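Local coordinates for protein transcriptional repressor of the blcABC operon (Agrobacterium tumefaciens, PDB 3MQ0) that probably binds DNA through a helix-turn-helix domain, repressing transcription of the blcABC operon, and is regulated via oligomerization, at residues L116-T122 / G135-Q141. Numbering follows the deposited sequence.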
ATOM      1  N   LEU B 116       2.749 -30.485 -11.327  1.00 25.91           N
ATOM      2  CA  LEU B 116       2.412 -29.876 -12.606  1.00 23.75           C
ATOM      3  C   LEU B 116       3.461 -30.129 -13.702  1.00 20.23           C
ATOM      4  O   LEU B 116       3.330 -29.621 -14.820  1.00 24.82           O
ATOM      5  CB  LEU B 116       2.229 -28.371 -12.426  1.00 23.89           C
ATOM      6  CG  LEU B 116       1.142 -27.943 -11.438  1.00 30.49           C
ATOM      7  CD1 LEU B 116       1.167 -26.439 -11.292  1.00 22.59           C
ATOM      8  CD2 LEU B 116      -0.233 -28.438 -11.884  1.00 33.53           C
ATOM      9  N   ASP B 117       4.496 -30.898 -13.380  1.00 24.33           N
ATOM     10  CA  ASP B 117       5.557 -31.196 -14.344  1.00 21.09           C
ATOM     11  C   ASP B 117       5.056 -31.715 -15.691  1.00 25.37           C
ATOM     12  O   ASP B 117       5.645 -31.399 -16.727  1.00 24.70           O
ATOM     13  CB  ASP B 117       6.568 -32.201 -13.767  1.00 28.91           C
ATOM     14  CG  ASP B 117       7.553 -31.566 -12.786  1.00 35.21           C
ATOM     15  OD1 ASP B 117       7.433 -30.356 -12.493  1.00 32.32           O
ATOM     16  OD2 ASP B 117       8.449 -32.296 -12.299  1.00 38.69           O
ATOM     17  N   PRO B 118       3.979 -32.520 -15.689  1.00 24.30           N
ATOM     18  CA  PRO B 118       3.510 -33.103 -16.953  1.00 32.12           C
ATOM     19  C   PRO B 118       2.841 -32.089 -17.880  1.00 28.30           C
ATOM     20  O   PRO B 118       2.604 -32.418 -19.042  1.00 24.62           O
ATOM     21  CB  PRO B 118       2.465 -34.130 -16.505  1.00 31.82           C
ATOM     22  CG  PRO B 118       2.713 -34.354 -15.040  1.00 27.67           C
ATOM     23  CD  PRO B 118       3.246 -33.059 -14.528  1.00 28.92           C
ATOM     24  N   TYR B 119       2.534 -30.889 -17.391  1.00 22.58           N
ATOM     25  CA  TYR B 119       1.735 -29.956 -18.192  1.00 21.09           C
ATOM     26  C   TYR B 119       2.461 -28.695 -18.614  1.00 20.32           C
ATOM     27  O   TYR B 119       3.342 -28.189 -17.911  1.00 17.14           O
ATOM     28  CB  TYR B 119       0.457 -29.557 -17.444  1.00 22.05           C
ATOM     29  CG  TYR B 119      -0.207 -30.736 -16.791  1.00 20.66           C
ATOM     30  CD1 TYR B 119      -0.872 -31.679 -17.545  1.00 26.27           C
ATOM     31  CD2 TYR B 119      -0.145 -30.917 -15.417  1.00 23.26           C
ATOM     32  CE1 TYR B 119      -1.469 -32.768 -16.953  1.00 29.21           C
ATOM     33  CE2 TYR B 119      -0.732 -32.007 -14.818  1.00 22.87           C
ATOM     34  CZ  TYR B 119      -1.396 -32.924 -15.589  1.00 28.44           C
ATOM     35  OH  TYR B 119      -1.981 -34.022 -15.000  1.00 33.20           O
ATOM     36  N   THR B 120       2.039 -28.166 -19.757  1.00 17.76           N
ATOM     37  CA  THR B 120       2.471 -26.843 -20.175  1.00 17.48           C
ATOM     38  C   THR B 120       1.699 -25.825 -19.347  1.00 12.91           C
ATOM     39  O   THR B 120       0.485 -25.915 -19.230  1.00 17.67           O
ATOM     40  CB  THR B 120       2.188 -26.622 -21.659  1.00 24.15           C
ATOM     41  OG1 THR B 120       3.009 -27.512 -22.430  1.00 25.64           O
ATOM     42  CG2 THR B 120       2.475 -25.178 -22.052  1.00 22.61           C
ATOM     43  N   VAL B 121       2.402 -24.856 -18.769  1.00 13.11           N
ATOM     44  CA  VAL B 121       1.753 -23.879 -17.896  1.00 11.98           C
ATOM     45  C   VAL B 121       1.982 -22.487 -18.442  1.00 14.66           C
ATOM     46  O   VAL B 121       3.117 -22.140 -18.791  1.00 17.92           O
ATOM     47  CB  VAL B 121       2.354 -23.920 -16.479  1.00 16.68           C
ATOM     48  CG1 VAL B 121       1.509 -23.075 -15.517  1.00 13.41           C
ATOM     49  CG2 VAL B 121       2.463 -25.352 -15.997  1.00 17.53           C
ATOM     50  N   THR B 122       0.917 -21.694 -18.530  1.00 12.56           N
ATOM     51  CA  THR B 122       1.030 -20.340 -19.067  1.00 13.35           C
ATOM     52  C   THR B 122       0.598 -19.327 -18.029  1.00 12.22           C
ATOM     53  O   THR B 122      -0.156 -19.642 -17.113  1.00 12.42           O
ATOM     54  CB  THR B 122       0.148 -20.155 -20.319  1.00 18.49           C
ATOM     55  OG1 THR B 122      -1.193 -20.546 -20.001  1.00 18.07           O
ATOM     56  CG2 THR B 122       0.643 -21.031 -21.444  1.00 19.62           C
ATOM     57  N   GLY B 135       4.287 -15.399 -19.477  1.00 15.03           N
ATOM     58  CA  GLY B 135       5.131 -16.484 -18.992  1.00 16.70           C
ATOM     59  C   GLY B 135       4.667 -17.813 -19.545  1.00 15.22           C
ATOM     60  O   GLY B 135       3.487 -17.983 -19.846  1.00 15.06           O
ATOM     61  N   CYS B 136       5.600 -18.746 -19.716  1.00 14.45           N
ATOM     62  CA  CYS B 136       5.245 -20.060 -20.234  1.00 19.24           C
ATOM     63  C   CYS B 136       6.282 -21.091 -19.829  1.00 31.44           C
ATOM     64  O   CYS B 136       7.469 -20.920 -20.113  1.00 30.73           O
ATOM     65  CB  CYS B 136       5.112 -20.030 -21.762  1.00 30.59           C
ATOM     66  SG  CYS B 136       4.641 -21.640 -22.507  1.00 33.99           S
ATOM     67  N   ARG B 137       5.837 -22.159 -19.166  1.00 20.32           N
ATOM     68  CA  ARG B 137       6.724 -23.277 -18.854  1.00 21.60           C
ATOM     69  C   ARG B 137       6.290 -24.496 -19.667  1.00 21.88           C
ATOM     70  O   ARG B 137       5.212 -25.044 -19.453  1.00 16.17           O
ATOM     71  CB  ARG B 137       6.764 -23.579 -17.348  1.00 24.37           C
ATOM     72  CG  ARG B 137       7.848 -24.614 -16.979  1.00 28.04           C
ATOM     73  CD  ARG B 137       7.762 -25.117 -15.540  1.00 49.66           C
ATOM     74  NE  ARG B 137       6.780 -26.184 -15.289  1.00 48.20           N
ATOM     75  CZ  ARG B 137       6.213 -26.959 -16.212  1.00 35.76           C
ATOM     76  NH1 ARG B 137       6.517 -26.834 -17.495  1.00 34.79           N
ATOM     77  NH2 ARG B 137       5.330 -27.871 -15.839  1.00 31.37           N
ATOM     78  N   ASN B 138       7.120 -24.887 -20.637  1.00 29.73           N
ATOM     79  CA  ASN B 138       6.768 -25.950 -21.579  1.00 23.81           C
ATOM     80  C   ASN B 138       6.832 -27.342 -20.982  1.00 23.85           C
ATOM     81  O   ASN B 138       7.465 -27.549 -19.953  1.00 30.73           O
ATOM     82  CB  ASN B 138       7.655 -25.879 -22.818  1.00 32.55           C
ATOM     83  CG  ASN B 138       7.289 -24.720 -23.706  1.00 37.90           C
ATOM     84  OD1 ASN B 138       8.061 -23.777 -23.865  1.00 45.34           O
ATOM     85  ND2 ASN B 138       6.088 -24.769 -24.273  1.00 37.13           N
ATOM     86  N   SER B 139       6.188 -28.298 -21.648  1.00 30.58           N
ATOM     87  CA  SER B 139       6.177 -29.694 -21.202  1.00 30.63           C
ATOM     88  C   SER B 139       6.174 -30.647 -22.381  1.00 30.48           C
ATOM     89  O   SER B 139       6.348 -30.229 -23.530  1.00 32.99           O
ATOM     90  CB  SER B 139       4.932 -29.981 -20.370  1.00 31.34           C
ATOM     91  OG  SER B 139       3.807 -30.128 -21.220  1.00 34.27           O
ATOM     92  N   ALA B 140       5.974 -31.935 -22.081  1.00 28.76           N
ATOM     93  CA  ALA B 140       5.927 -32.990 -23.093  1.00 33.07           C
ATOM     94  C   ALA B 140       4.564 -33.117 -23.779  1.00 34.61           C
ATOM     95  O   ALA B 140       4.401 -33.906 -24.713  1.00 40.87           O
ATOM     96  CB  ALA B 140       6.332 -34.335 -22.479  1.00 43.56           C
ATOM     97  N   GLN B 141       3.587 -32.353 -23.313  1.00 30.69           N
ATOM     98  CA  GLN B 141       2.283 -32.349 -23.954  1.00 36.94           C
ATOM     99  C   GLN B 141       2.444 -31.913 -25.417  1.00 46.89           C
ATOM    100  O   GLN B 141       3.027 -30.864 -25.696  1.00 49.88           O
ATOM    101  CB  GLN B 141       1.340 -31.400 -23.209  1.00 35.03           C
ATOM    102  CG  GLN B 141      -0.101 -31.871 -23.131  1.00 48.95           C
ATOM    103  CD  GLN B 141      -0.312 -33.032 -22.173  1.00 44.24           C
ATOM    104  OE1 GLN B 141       0.309 -33.110 -21.112  1.00 39.99           O
ATOM    105  NE2 GLN B 141      -1.205 -33.938 -22.543  1.00 45.65           N
TER
HETATM  106  O   HOH W   1       6.028 -28.083 -12.529  1.00 23.69           O
HETATM  107  O   HOH W   2       6.318 -32.728 -19.604  1.00 46.95           O
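Arg-137 leaves its strand with CG anti to the backbone N and the chain extended through chi2, then bends at chi3 (82°), and that bend turns its guanidinium over Val-121 toward the turn at Leu-116 to Tyr-119. NH2 donates to Tyr-119 O at 2.9 Å; the angle at the hydrogen is only 134°, and the acceptor lies tilted from the guanidinium plane. Leu-116 O approaches the edge of the same group, its distance to Arg-137 NH2 being 2.8 Å. Over one face sits Val-121 CG2, 3.8 Å from Arg-137 NH2. In the backbone, Val-121 and Arg-137 form an antiparallel hydrogen-bonded pair, with Val-121 N to Arg-137 O at 2.9 Å and Arg-137 N to Val-121 O at 2.7 Å.

Past the strand end, Ser-139 OG stands between its own backbone N and carbonyl carbon (chi1 77°). There it shares a hydrogen bond with Thr-120 OG1 at 3.0 Å and accepts from Gln-141 N, making an ST turn. One water also joins Asp-117 O to Ala-140 N.

The pairing belongs to the hairpin of strands 120-127 and 130-137 in the GAF-type sheet, where strand 232-241 flanks 120-127 and Leu-110 of helix 102-110 touches both Val-121 and Arg-137. Chemically, a cationic group set against turn carbonyls, with Asp-117 OD1 standing off at 4.7 Å from Arg-137 NH2 without a salt bridge, probably gains electrostatic stabilisation and ties the open end of the hairpin to the preceding turn.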